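Local atomic coordinates of aromatic-amino-acid transaminase TyrB (Burkholderia cenocepacia K56-2Valvano, PDB entry 4WD2), a protein that probably catalyses the pyridoxal-phosphate-dependent transfer of amino groups from aromatic amino acids to 2-oxo acids. Residues K71-M76 with Y291-T296; F256-E261 with K300-V305; L214-D219 with V244-A249; G118-K123 with E146-T151; R102-Q107 with R278-L283. One frame throughout, in Å; residues are numbered along the deposited sequence.

Contact 1: residues K71-M76 with Y291-T296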
# COMPACT_ATOMS: atom_id res chain seq x y z
N LYS A 71 6.44 5.93 15.84
CA LYS A 71 6.36 5.57 14.43
C LYS A 71 5.74 6.70 13.61
O LYS A 71 4.56 6.65 13.26
CB LYS A 71 5.56 4.27 14.25
CG LYS A 71 6.23 3.05 14.88
CD LYS A 71 7.50 2.67 14.12
CE LYS A 71 8.44 1.81 14.97
NZ LYS A 71 9.66 1.40 14.21
N PRO A 72 6.54 7.74 13.30
CA PRO A 72 6.05 8.84 12.47
C PRO A 72 5.92 8.44 11.00
O PRO A 72 6.44 7.39 10.60
CB PRO A 72 7.13 9.91 12.64
CG PRO A 72 8.37 9.12 12.88
CD PRO A 72 7.93 7.95 13.73
N TYR A 73 5.22 9.26 10.23
CA TYR A 73 5.12 9.04 8.79
C TYR A 73 6.51 9.03 8.17
O TYR A 73 7.35 9.88 8.49
CB TYR A 73 4.27 10.13 8.11
CG TYR A 73 2.80 10.13 8.44
CD1 TYR A 73 1.96 9.12 7.98
CD2 TYR A 73 2.23 11.16 9.18
CE1 TYR A 73 0.62 9.12 8.27
CE2 TYR A 73 0.87 11.17 9.47
CZ TYR A 73 0.08 10.15 9.01
OH TYR A 73 -1.26 10.14 9.28
N LEU A 74 6.74 8.07 7.29
CA LEU A 74 7.91 8.06 6.43
C LEU A 74 7.69 9.05 5.29
O LEU A 74 6.55 9.46 5.06
CB LEU A 74 8.18 6.65 5.88
CG LEU A 74 8.53 5.51 6.85
CD1 LEU A 74 8.81 4.22 6.08
CD2 LEU A 74 9.72 5.87 7.72
N PRO A 75 8.77 9.44 4.58
CA PRO A 75 8.61 10.19 3.33
C PRO A 75 7.79 9.40 2.31
O PRO A 75 7.73 8.18 2.41
CB PRO A 75 10.06 10.35 2.84
CG PRO A 75 10.89 10.23 4.06
CD PRO A 75 10.19 9.26 4.94
N MET A 76 7.18 10.08 1.35
CA MET A 76 6.44 9.41 0.28
C MET A 76 7.26 8.31 -0.39
O MET A 76 6.74 7.24 -0.71
CB MET A 76 5.97 10.42 -0.77
CG MET A 76 4.85 11.34 -0.28
SD MET A 76 4.35 12.58 -1.51
CE MET A 76 5.79 13.65 -1.49
N TYR A 291 -1.43 5.70 -1.44
CA TYR A 291 -1.42 5.35 -0.02
C TYR A 291 -0.63 6.33 0.85
O TYR A 291 -0.34 6.02 2.01
CB TYR A 291 -0.87 3.93 0.15
CG TYR A 291 0.47 3.74 -0.51
CD1 TYR A 291 0.56 3.35 -1.84
CD2 TYR A 291 1.65 3.96 0.19
CE1 TYR A 291 1.78 3.19 -2.45
CE2 TYR A 291 2.88 3.79 -0.41
CZ TYR A 291 2.94 3.41 -1.74
OH TYR A 291 4.15 3.23 -2.35
N SER A 292 -0.29 7.50 0.29
CA SER A 292 0.39 8.62 0.98
C SER A 292 1.86 8.38 1.29
O SER A 292 2.70 9.23 1.00
CB SER A 292 -0.32 8.99 2.29
OG SER A 292 -1.49 9.75 2.05
N ASN A 293 2.16 7.24 1.91
CA ASN A 293 3.53 6.89 2.27
C ASN A 293 3.57 5.44 2.75
O ASN A 293 2.56 4.93 3.23
CB ASN A 293 4.08 7.84 3.35
CG ASN A 293 3.07 8.15 4.44
OD1 ASN A 293 2.86 7.34 5.34
ND2 ASN A 293 2.47 9.33 4.37
N PRO A 294 4.73 4.76 2.60
CA PRO A 294 4.80 3.32 2.87
C PRO A 294 5.06 2.98 4.33
O PRO A 294 5.30 3.90 5.12
CB PRO A 294 5.98 2.88 2.01
CG PRO A 294 6.90 4.05 2.07
CD PRO A 294 6.02 5.28 2.11
N GLN A 295 5.02 1.69 4.68
CA GLN A 295 5.10 1.27 6.07
C GLN A 295 6.53 1.04 6.55
O GLN A 295 7.47 0.93 5.75
CB GLN A 295 4.27 -0.01 6.30
CG GLN A 295 4.95 -1.32 5.91
CD GLN A 295 4.98 -1.57 4.40
OE1 GLN A 295 4.91 -0.65 3.60
NE2 GLN A 295 5.07 -2.84 4.02
N THR A 296 6.68 0.98 7.86
CA THR A 296 7.98 1.08 8.50
C THR A 296 8.61 -0.27 8.83
O THR A 296 9.79 -0.48 8.60
CB THR A 296 7.88 1.92 9.79
OG1 THR A 296 7.48 3.26 9.46
CG2 THR A 296 9.20 1.96 10.53
O HOH W 1 7.95 5.42 11.42
O HOH W 2 4.65 6.23 6.85
O HOH W 3 6.00 4.41 -1.29
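Three groups meet on a single water between Leu74 and the Asn293-Pro294 loop: the water accepts a hydrogen bond from Leu74 N at 2.8 Å and donates to Asn293 OD1 (2.6 Å) and Pro294 O. No direct hydrogen bond joins the two loops, and a second water bridges them from Pro72 O to Thr296 OG1. Asn293 CG lies between its own backbone N and carbonyl carbon (chi1 43°), which swings OD1 to the edge of the Tyr73 ring, 3.3 Å from Tyr73 CD1, with ring and amide planes 68° apart. The Leu74 side chain fits against the 294-296 backbone, its CD1 3.6 Å from Gln295 O and its CG 3.6 Å from Thr296 OG1. The dimer uses the same loops: Tyr73 OH is hydrogen-bonded to the side chain of the lysine-pyridoxal phosphate adduct of the second subunit, consistent with the tyrosine that reaches the neighbouring subunit's cofactor in related aminotransferases, and Thr296 OG1 is bonded to Gly260 O of that subunit. Met76 CG, 3.3 Å from Ser292 O, marks the end beside helix 273-288, where Met76 touches Ala284 and Arg288, while Leu74 and Pro294 rest on Gln107 of strand 103-108.

Contact 2: residues F256-E261 with K300-V305; sequences FSLYGE and KVVAAV
Phe256 and Val302 form the nearest backbone approach, their CA atoms 7.9 Å apart, so the loop and helix 297-307 meet through side chains alone. The loop follows the cofactor-bearing lysine at position 254 in this fold-type I aminotransferase, and it ends in a 3-10 turn closed by Glu261 N bonding to Leu258 O. From the helix, Val301 and Val305 point toward the loop and Val302 reaches it with its methyls; the contact they make with Phe256 and Leu258 is wholly apolar and buried. Val302 CG2 lies over the centre of the Phe256 ring in a CH-pi contact, 4.1 Å from the centroid and 12° off the ring normal. With CG1 anti to the backbone N (chi1 167°), Val302 brings CG1 to 4.0 Å from Phe256 CZ. The Leu258 side chain runs past Val302 in the opposite direction, its CD1 4.0 Å from Val302 CG2 and 4.2 Å from Val301 CG1. Trp315 stacks on the Phe256 ring and Phe252 meets it edge-to-face, while Val57 and Ala60 of helix 55-65 pack on Phe256 and Val305. At the ring edge Val305 CB lies in the plane of the ring, and Val305 CG1 stands 3.7 Å from Phe256 CE2.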
# COMPACT_ATOMS: atom_id res chain seq x y z
N PHE A 256 13.41 -12.61 0.76
CA PHE A 256 13.49 -12.36 2.19
C PHE A 256 12.49 -13.23 2.94
O PHE A 256 12.47 -13.26 4.17
CB PHE A 256 13.24 -10.88 2.52
CG PHE A 256 14.50 -10.06 2.59
CD1 PHE A 256 15.10 -9.60 1.42
CD2 PHE A 256 15.07 -9.73 3.81
CE1 PHE A 256 16.25 -8.82 1.48
CE2 PHE A 256 16.22 -8.96 3.87
CZ PHE A 256 16.81 -8.51 2.70
N SER A 257 11.65 -13.94 2.18
CA SER A 257 10.56 -14.73 2.75
C SER A 257 9.63 -13.81 3.56
O SER A 257 9.11 -14.19 4.60
CB SER A 257 11.11 -15.86 3.62
OG SER A 257 10.13 -16.87 3.83
N LEU A 258 9.44 -12.59 3.06
CA LEU A 258 8.64 -11.59 3.74
C LEU A 258 7.39 -11.23 2.95
O LEU A 258 6.99 -10.07 2.91
CB LEU A 258 9.47 -10.32 4.01
CG LEU A 258 10.47 -10.42 5.17
CD1 LEU A 258 11.35 -9.17 5.25
CD2 LEU A 258 9.72 -10.65 6.49
N TYR A 259 6.77 -12.23 2.33
CA TYR A 259 5.57 -12.04 1.51
C TYR A 259 4.56 -11.11 2.16
O TYR A 259 4.12 -10.14 1.55
CB TYR A 259 4.89 -13.39 1.22
CG TYR A 259 5.84 -14.47 0.77
CD1 TYR A 259 6.08 -14.69 -0.58
CD2 TYR A 259 6.49 -15.28 1.70
CE1 TYR A 259 6.95 -15.68 -0.99
CE2 TYR A 259 7.37 -16.26 1.30
CZ TYR A 259 7.59 -16.47 -0.05
OH TYR A 259 8.46 -17.45 -0.44
N GLY A 260 4.24 -11.39 3.42
CA GLY A 260 3.15 -10.70 4.10
C GLY A 260 3.50 -9.35 4.71
O GLY A 260 2.63 -8.71 5.32
N GLU A 261 4.74 -8.91 4.58
CA GLU A 261 5.11 -7.60 5.08
C GLU A 261 5.28 -6.59 3.94
O GLU A 261 5.66 -5.44 4.17
CB GLU A 261 6.38 -7.67 5.93
CG GLU A 261 6.28 -8.52 7.21
CD GLU A 261 5.20 -8.07 8.22
OE1 GLU A 261 4.57 -7.00 8.03
OE2 GLU A 261 4.99 -8.79 9.21
N LYS A 300 12.43 -1.48 7.73
CA LYS A 300 13.47 -1.46 8.76
C LYS A 300 14.20 -2.79 8.81
O LYS A 300 15.42 -2.82 8.95
CB LYS A 300 12.87 -1.15 10.14
CG LYS A 300 12.50 0.31 10.37
CD LYS A 300 13.73 1.22 10.44
CE LYS A 300 13.39 2.53 11.13
NZ LYS A 300 14.46 3.57 10.98
N VAL A 301 13.46 -3.89 8.71
CA VAL A 301 14.05 -5.23 8.72
C VAL A 301 14.97 -5.41 7.53
O VAL A 301 16.12 -5.83 7.68
CB VAL A 301 12.97 -6.35 8.71
CG1 VAL A 301 13.62 -7.71 8.48
CG2 VAL A 301 12.17 -6.35 10.00
N VAL A 302 14.46 -5.11 6.34
CA VAL A 302 15.25 -5.25 5.12
C VAL A 302 16.48 -4.34 5.15
O VAL A 302 17.58 -4.79 4.83
CB VAL A 302 14.39 -4.94 3.87
CG1 VAL A 302 15.28 -4.77 2.64
CG2 VAL A 302 13.35 -6.04 3.65
N ALA A 303 16.30 -3.08 5.54
CA ALA A 303 17.42 -2.15 5.61
C ALA A 303 18.47 -2.61 6.63
O ALA A 303 19.67 -2.45 6.40
CB ALA A 303 16.93 -0.75 5.95
N ALA A 304 18.02 -3.18 7.74
CA ALA A 304 18.94 -3.68 8.76
C ALA A 304 19.73 -4.88 8.25
O ALA A 304 20.91 -5.01 8.53
CB ALA A 304 18.17 -4.04 10.03
N VAL A 305 19.08 -5.75 7.49
CA VAL A 305 19.76 -6.93 6.96
C VAL A 305 20.77 -6.54 5.89
O VAL A 305 21.93 -6.94 5.95
CB VAL A 305 18.75 -7.95 6.38
CG1 VAL A 305 19.49 -9.00 5.59
CG2 VAL A 305 17.94 -8.59 7.50

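Contact 3: residues L214-D219 with V244-A249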
# COMPACT_ATOMS: atom_id res chain seq x y z
N LEU A 214 12.09 2.10 -27.06
CA LEU A 214 11.04 1.49 -26.26
C LEU A 214 11.24 1.77 -24.78
O LEU A 214 12.30 2.26 -24.37
CB LEU A 214 10.99 -0.02 -26.50
CG LEU A 214 10.87 -0.44 -27.96
CD1 LEU A 214 10.55 -1.93 -28.04
CD2 LEU A 214 9.81 0.40 -28.67
N LEU A 215 10.21 1.47 -23.99
CA LEU A 215 10.24 1.64 -22.54
C LEU A 215 10.19 0.31 -21.81
O LEU A 215 9.11 -0.19 -21.50
CB LEU A 215 9.07 2.50 -22.08
CG LEU A 215 9.33 4.00 -22.04
CD1 LEU A 215 8.02 4.73 -21.77
CD2 LEU A 215 10.36 4.31 -20.97
N PRO A 216 11.37 -0.26 -21.51
CA PRO A 216 11.43 -1.53 -20.78
C PRO A 216 11.05 -1.38 -19.32
O PRO A 216 11.56 -0.50 -18.60
CB PRO A 216 12.90 -1.95 -20.93
CG PRO A 216 13.64 -0.68 -21.11
CD PRO A 216 12.71 0.22 -21.89
N PHE A 217 10.12 -2.22 -18.89
CA PHE A 217 9.72 -2.33 -17.50
C PHE A 217 10.15 -3.72 -17.03
O PHE A 217 9.49 -4.71 -17.31
CB PHE A 217 8.21 -2.12 -17.34
CG PHE A 217 7.79 -1.63 -15.97
CD1 PHE A 217 6.65 -0.86 -15.83
CD2 PHE A 217 8.52 -1.95 -14.84
CE1 PHE A 217 6.26 -0.41 -14.59
CE2 PHE A 217 8.12 -1.51 -13.60
CZ PHE A 217 6.99 -0.73 -13.47
N VAL A 218 11.28 -3.78 -16.34
CA VAL A 218 11.81 -5.06 -15.89
C VAL A 218 11.23 -5.42 -14.53
O VAL A 218 11.24 -4.61 -13.60
CB VAL A 218 13.34 -5.05 -15.80
CG1 VAL A 218 13.85 -6.42 -15.38
CG2 VAL A 218 13.94 -4.64 -17.14
N ASP A 219 10.70 -6.64 -14.45
CA ASP A 219 10.10 -7.20 -13.24
C ASP A 219 11.08 -8.23 -12.68
O ASP A 219 11.24 -9.31 -13.26
CB ASP A 219 8.73 -7.82 -13.57
CG ASP A 219 7.94 -8.22 -12.33
OD1 ASP A 219 8.52 -8.32 -11.23
OD2 ASP A 219 6.72 -8.46 -12.46
N VAL A 244 19.84 3.05 -21.17
CA VAL A 244 18.47 2.87 -21.66
C VAL A 244 17.46 3.25 -20.57
O VAL A 244 17.59 2.82 -19.43
CB VAL A 244 18.23 1.41 -22.11
CG1 VAL A 244 16.80 1.20 -22.57
CG2 VAL A 244 19.21 1.05 -23.23
N PRO A 245 16.46 4.09 -20.93
CA PRO A 245 15.37 4.42 -20.01
C PRO A 245 14.66 3.17 -19.52
O PRO A 245 13.98 2.51 -20.31
CB PRO A 245 14.42 5.28 -20.86
CG PRO A 245 14.79 4.95 -22.29
CD PRO A 245 16.28 4.74 -22.24
N THR A 246 14.80 2.84 -18.25
CA THR A 246 14.31 1.56 -17.75
C THR A 246 13.60 1.71 -16.41
O THR A 246 14.09 2.41 -15.52
CB THR A 246 15.47 0.55 -17.59
OG1 THR A 246 16.15 0.40 -18.84
CG2 THR A 246 14.97 -0.81 -17.11
N LEU A 247 12.46 1.07 -16.25
CA LEU A 247 11.85 0.97 -14.94
C LEU A 247 12.14 -0.43 -14.42
O LEU A 247 12.11 -1.39 -15.20
CB LEU A 247 10.34 1.25 -14.96
CG LEU A 247 9.86 2.63 -15.43
CD1 LEU A 247 9.77 2.71 -16.94
CD2 LEU A 247 8.54 3.01 -14.80
N VAL A 248 12.45 -0.53 -13.14
CA VAL A 248 12.73 -1.81 -12.51
C VAL A 248 11.91 -2.02 -11.25
O VAL A 248 12.06 -1.29 -10.27
CB VAL A 248 14.21 -1.97 -12.13
CG1 VAL A 248 14.44 -3.37 -11.55
CG2 VAL A 248 15.10 -1.71 -13.33
N ALA A 249 11.04 -3.02 -11.27
CA ALA A 249 10.31 -3.42 -10.07
C ALA A 249 10.95 -4.64 -9.43
O ALA A 249 11.02 -5.70 -10.05
CB ALA A 249 8.85 -3.69 -10.41
O HOH W 4 9.00 -7.71 -8.49
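The Phe217 ring lies against Leu247 with one face, and Leu247 CB sits above it, offset toward the rim, 3.8 Å from the centroid in a CH-pi contact. Phe217 CG is anti to the backbone N (chi1 -155°), which tips the ring over the neighbouring strand and brings CE2 within 3.9 Å of Ala249 CB. Val218 points to the other face of the sheet, and its CG2 meets Thr246 CG2 obliquely at 4.0 Å. Strands 215-220 and 246-251 are adjacent parallel members of the large mixed sheet, joined by a beta-alpha-beta crossover that includes helix 234-241, which covers the Val218 and Val248 face. The ladder runs Leu247 N to Pro216 O, Val218 N to Leu247 O and Ala249 N to Val218 O, the last at 2.8 Å. It stops at Pro216, which has no N-H to offer: Pro216 CD presses on Pro245 O at 3.1 Å, and that buried oxygen has no hydrogen-bond partner in the model. Pro216 and Thr246 cross at about a right angle, with Pro216 CG 3.6 Å from Thr246 OG1. At the far end, Asp219 OD2 is hydrogen-bonded to His141 and sits near N1 of the adduct at position 254, as the family's aspartate does.

Contact 4: residues G118-K123 with E146-T151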
# COMPACT_ATOMS: atom_id res chain seq x y z
N GLY A 118 4.73 2.54 -10.86
CA GLY A 118 5.30 2.70 -12.18
C GLY A 118 4.24 2.88 -13.26
O GLY A 118 4.35 3.77 -14.10
N ALA A 119 3.23 2.01 -13.26
CA ALA A 119 2.13 2.09 -14.22
C ALA A 119 1.38 3.43 -14.15
O ALA A 119 1.04 4.01 -15.19
CB ALA A 119 1.14 0.94 -14.01
N ASP A 120 1.11 3.90 -12.94
CA ASP A 120 0.38 5.16 -12.76
C ASP A 120 1.19 6.37 -13.26
O ASP A 120 0.65 7.28 -13.87
CB ASP A 120 -0.02 5.35 -11.29
CG ASP A 120 -1.23 4.49 -10.87
OD1 ASP A 120 -1.87 3.88 -11.75
OD2 ASP A 120 -1.54 4.45 -9.67
N PHE A 121 2.49 6.37 -12.97
CA PHE A 121 3.41 7.37 -13.49
C PHE A 121 3.46 7.33 -15.03
O PHE A 121 3.36 8.36 -15.68
CB PHE A 121 4.82 7.17 -12.90
CG PHE A 121 5.94 7.88 -13.65
CD1 PHE A 121 6.12 9.25 -13.53
CD2 PHE A 121 6.81 7.17 -14.46
CE1 PHE A 121 7.14 9.90 -14.21
CE2 PHE A 121 7.84 7.81 -15.14
CZ PHE A 121 8.00 9.18 -15.01
N LEU A 122 3.61 6.13 -15.59
CA LEU A 122 3.68 5.97 -17.03
C LEU A 122 2.40 6.39 -17.75
O LEU A 122 2.45 6.99 -18.82
CB LEU A 122 4.03 4.53 -17.39
CG LEU A 122 5.45 4.05 -17.12
CD1 LEU A 122 5.57 2.57 -17.41
CD2 LEU A 122 6.47 4.84 -17.95
N LYS A 123 1.24 6.06 -17.18
CA LYS A 123 -0.04 6.43 -17.79
C LYS A 123 -0.19 7.94 -17.88
O LYS A 123 -0.75 8.47 -18.84
CB LYS A 123 -1.21 5.83 -17.00
CG LYS A 123 -2.59 6.17 -17.56
CD LYS A 123 -2.73 5.65 -18.99
CE LYS A 123 -4.06 6.09 -19.61
NZ LYS A 123 -4.25 5.48 -20.95
N GLU A 146 -3.96 -3.00 -17.15
CA GLU A 146 -5.25 -2.65 -17.73
C GLU A 146 -6.07 -1.77 -16.77
O GLU A 146 -6.71 -0.80 -17.20
CB GLU A 146 -6.04 -3.92 -18.10
CG GLU A 146 -5.54 -4.61 -19.36
CD GLU A 146 -6.48 -5.72 -19.82
OE1 GLU A 146 -7.42 -6.06 -19.07
OE2 GLU A 146 -6.28 -6.24 -20.94
N ARG A 147 -6.06 -2.07 -15.47
CA ARG A 147 -6.78 -1.25 -14.51
C ARG A 147 -6.12 0.12 -14.33
O ARG A 147 -6.77 1.07 -13.90
CB ARG A 147 -6.90 -1.98 -13.17
CG ARG A 147 -7.86 -3.16 -13.18
CD ARG A 147 -9.31 -2.69 -13.36
NE ARG A 147 -10.26 -3.80 -13.40
CZ ARG A 147 -10.91 -4.27 -12.34
NH1 ARG A 147 -11.76 -5.28 -12.49
NH2 ARG A 147 -10.71 -3.75 -11.15
N ALA A 148 -4.84 0.21 -14.67
CA ALA A 148 -4.11 1.49 -14.66
C ALA A 148 -4.37 2.32 -15.92
O ALA A 148 -3.91 3.46 -16.03
CB ALA A 148 -2.62 1.23 -14.49
N GLY A 149 -5.10 1.75 -16.87
CA GLY A 149 -5.53 2.48 -18.05
C GLY A 149 -4.84 2.13 -19.35
O GLY A 149 -5.00 2.84 -20.35
N PHE A 150 -4.06 1.05 -19.36
CA PHE A 150 -3.32 0.66 -20.57
C PHE A 150 -3.99 -0.45 -21.35
O PHE A 150 -4.51 -1.41 -20.78
CB PHE A 150 -1.90 0.22 -20.22
CG PHE A 150 -0.98 1.34 -19.85
CD1 PHE A 150 -0.44 2.15 -20.83
CD2 PHE A 150 -0.65 1.57 -18.53
CE1 PHE A 150 0.41 3.18 -20.50
CE2 PHE A 150 0.21 2.60 -18.19
CZ PHE A 150 0.74 3.41 -19.18
N THR A 151 -3.95 -0.33 -22.68
CA THR A 151 -4.20 -1.46 -23.56
C THR A 151 -3.02 -2.41 -23.46
O THR A 151 -1.86 -2.00 -23.60
CB THR A 151 -4.38 -1.01 -25.02
OG1 THR A 151 -5.47 -0.09 -25.11
CG2 THR A 151 -4.67 -2.21 -25.91
O HOH W 5 -3.11 4.85 -13.79
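Lys123 leaves helix 110-125 with CG anti to the backbone N and then bends at chi2 (60°), a course that carries its chain over Phe150 and ends with NZ 2.8 Å from Gly149 O. This hydrogen bond comes from above the carbonyl plane, 42° out of it, and NZ has a second acceptor in Pro127 O. On the way Lys123 CD lies over one face of the Phe150 ring, 4.2 Å from the centroid, as a CH-pi contact. The ring wedges against the helix backbone by its edge: Ala119 O lies in the ring plane, 3.4 Å from Phe150 CE2, and Lys123 N is equally close to Phe150 CZ. Gly149, at phi 107°, is the positive-phi residue of a Schellman motif after helix 141-147. Beside it the Ala119 and Ala148 methyls touch at 3.8 Å, and a water donates to both Asp120 OD1 (2.6 Å) and Ala148 O (2.8 Å), OD1 being also paired with Lys116. Phe145 of helix 141-147 packs on both Ala119 and Phe150. Beneath the contact lies the large sheet, where Leu122 and Phe150 meet Ile182 of strand 182-186 and Leu122 also reaches Leu215 and Phe217 of strand 215-220.

Contact 5: residues R102-Q107 with R278-L283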
# COMPACT_ATOMS: atom_id res chain seq x y z
N ARG A 102 21.67 8.86 -11.79
CA ARG A 102 20.69 8.70 -12.86
C ARG A 102 19.53 7.77 -12.50
O ARG A 102 18.68 7.49 -13.34
CB ARG A 102 21.36 8.16 -14.12
CG ARG A 102 22.28 9.14 -14.81
CD ARG A 102 22.71 8.60 -16.17
NE ARG A 102 23.70 7.52 -16.07
CZ ARG A 102 25.01 7.69 -16.23
NH1 ARG A 102 25.49 8.91 -16.49
NH2 ARG A 102 25.84 6.66 -16.12
N ILE A 103 19.50 7.28 -11.26
CA ILE A 103 18.47 6.32 -10.85
C ILE A 103 17.57 6.87 -9.75
O ILE A 103 18.04 7.18 -8.66
CB ILE A 103 19.09 5.01 -10.33
CG1 ILE A 103 20.07 4.41 -11.34
CG2 ILE A 103 18.00 3.99 -10.02
CD1 ILE A 103 20.80 3.21 -10.79
N ALA A 104 16.28 6.99 -10.03
CA ALA A 104 15.31 7.32 -8.99
C ALA A 104 14.78 6.04 -8.35
O ALA A 104 14.17 5.22 -9.03
CB ALA A 104 14.15 8.15 -9.56
N THR A 105 15.03 5.86 -7.05
CA THR A 105 14.56 4.68 -6.32
C THR A 105 13.66 5.04 -5.13
O THR A 105 13.98 5.94 -4.34
CB THR A 105 15.74 3.84 -5.80
OG1 THR A 105 16.52 3.36 -6.91
CG2 THR A 105 15.25 2.64 -4.99
N LEU A 106 12.54 4.33 -5.01
CA LEU A 106 11.68 4.46 -3.83
C LEU A 106 11.21 3.11 -3.31
O LEU A 106 11.18 2.11 -4.03
CB LEU A 106 10.46 5.34 -4.14
CG LEU A 106 9.39 4.76 -5.07
CD1 LEU A 106 8.01 5.29 -4.68
CD2 LEU A 106 9.70 5.09 -6.52
N GLN A 107 10.84 3.10 -2.03
CA GLN A 107 10.28 1.95 -1.35
C GLN A 107 8.84 1.73 -1.80
O GLN A 107 8.07 2.68 -1.94
CB GLN A 107 10.34 2.16 0.16
CG GLN A 107 9.64 1.11 1.00
CD GLN A 107 9.50 1.55 2.44
OE1 GLN A 107 10.26 2.40 2.91
NE2 GLN A 107 8.53 0.99 3.15
N ARG A 278 13.39 14.74 -11.16
CA ARG A 278 12.04 15.12 -11.57
C ARG A 278 11.16 13.88 -11.57
O ARG A 278 10.01 13.92 -11.12
CB ARG A 278 12.03 15.78 -12.96
CG ARG A 278 12.82 17.07 -13.05
CD ARG A 278 12.54 17.82 -14.34
NE ARG A 278 12.58 16.96 -15.52
CZ ARG A 278 13.67 16.73 -16.25
NH1 ARG A 278 14.83 17.30 -15.93
NH2 ARG A 278 13.61 15.93 -17.30
N VAL A 279 11.70 12.77 -12.07
CA VAL A 279 10.97 11.52 -12.08
C VAL A 279 10.65 11.06 -10.66
O VAL A 279 9.52 10.67 -10.38
CB VAL A 279 11.73 10.42 -12.84
CG1 VAL A 279 11.17 9.04 -12.53
CG2 VAL A 279 11.68 10.69 -14.34
N LEU A 280 11.63 11.14 -9.75
CA LEU A 280 11.40 10.70 -8.37
C LEU A 280 10.24 11.47 -7.74
O LEU A 280 9.42 10.90 -7.02
CB LEU A 280 12.66 10.86 -7.52
CG LEU A 280 12.56 10.29 -6.09
CD1 LEU A 280 12.35 8.79 -6.11
CD2 LEU A 280 13.79 10.64 -5.25
N GLY A 281 10.18 12.77 -8.02
CA GLY A 281 9.10 13.61 -7.51
C GLY A 281 7.74 13.18 -8.02
O GLY A 281 6.75 13.25 -7.29
N GLN A 282 7.67 12.76 -9.28
CA GLN A 282 6.39 12.36 -9.85
C GLN A 282 6.02 10.95 -9.43
O GLN A 282 4.84 10.60 -9.38
CB GLN A 282 6.41 12.49 -11.38
CG GLN A 282 6.58 13.93 -11.88
CD GLN A 282 5.50 14.87 -11.36
OE1 GLN A 282 4.39 14.45 -11.00
NE2 GLN A 282 5.82 16.16 -11.32
N LEU A 283 7.02 10.13 -9.11
CA LEU A 283 6.75 8.82 -8.53
C LEU A 283 6.18 9.01 -7.11
O LEU A 283 5.24 8.31 -6.72
CB LEU A 283 8.01 7.95 -8.52
CG LEU A 283 8.56 7.53 -9.89
CD1 LEU A 283 9.93 6.87 -9.72
CD2 LEU A 283 7.61 6.58 -10.62
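Ala104 and Leu280 mark the closest backbone approach, CA to CA 5.2 Å, where strand 103-107 and helix 278-283 run in nearly the same direction, their axes 7.9 Å apart and 24° from parallel. The small Ala104 lets the helix come close: its CB touches Leu280 CB at 3.7 Å, with Val279 CG1 and Leu283 CD1 farther off. Leu280 holds CG anti to the backbone N (chi1 -174°), a setting that carries the side chain toward the strand and puts CD1 3.7 Å from Thr105 O, which accepts a hydrogen bond from Arg83 of helix 80-91. Strand 103-108 is the outermost strand at one end of the large mixed sheet of the aminotransferase fold, next to the antiparallel strand 264-269; helix 273-288, the next helix after that neighbour, runs along the face carrying Ala104 and Leu106, whereas Thr105 turns from it and is hydrogen-bonded to Ser267. Leu106 and Leu283 meet methyl to methyl, CD2 to CD1 at 3.7 Å, and Leu106 CD2 also reaches Leu283 CB at 3.9 Å. Leu266 of strand 264-269 packs on Leu106 and Leu283, and Phe121 of helix 110-125 packs on Val279 and Leu283.

Contacts 3 and 5 belong to the same large mixed sheet, their centres about 13 Å apart, and helix 110-125 of contact 4 packs against both, joining them on one side of the sheet. Along the chain, contacts 3, 4 and 5 are all nested within the loop closed by contact 1; contacts 3 and 4 also lie inside the loop closed by contact 5, and contact 4 closes before contact 3 opens. Contacts 1 and 2 interleave, their centres about 16 Å apart, and Gln295 links contact 1 to Glu261 of contact 2, weakly, and to Gln107 of contact 5. The sheet core is thus tied to the loops that reach the second subunit and its cofactor.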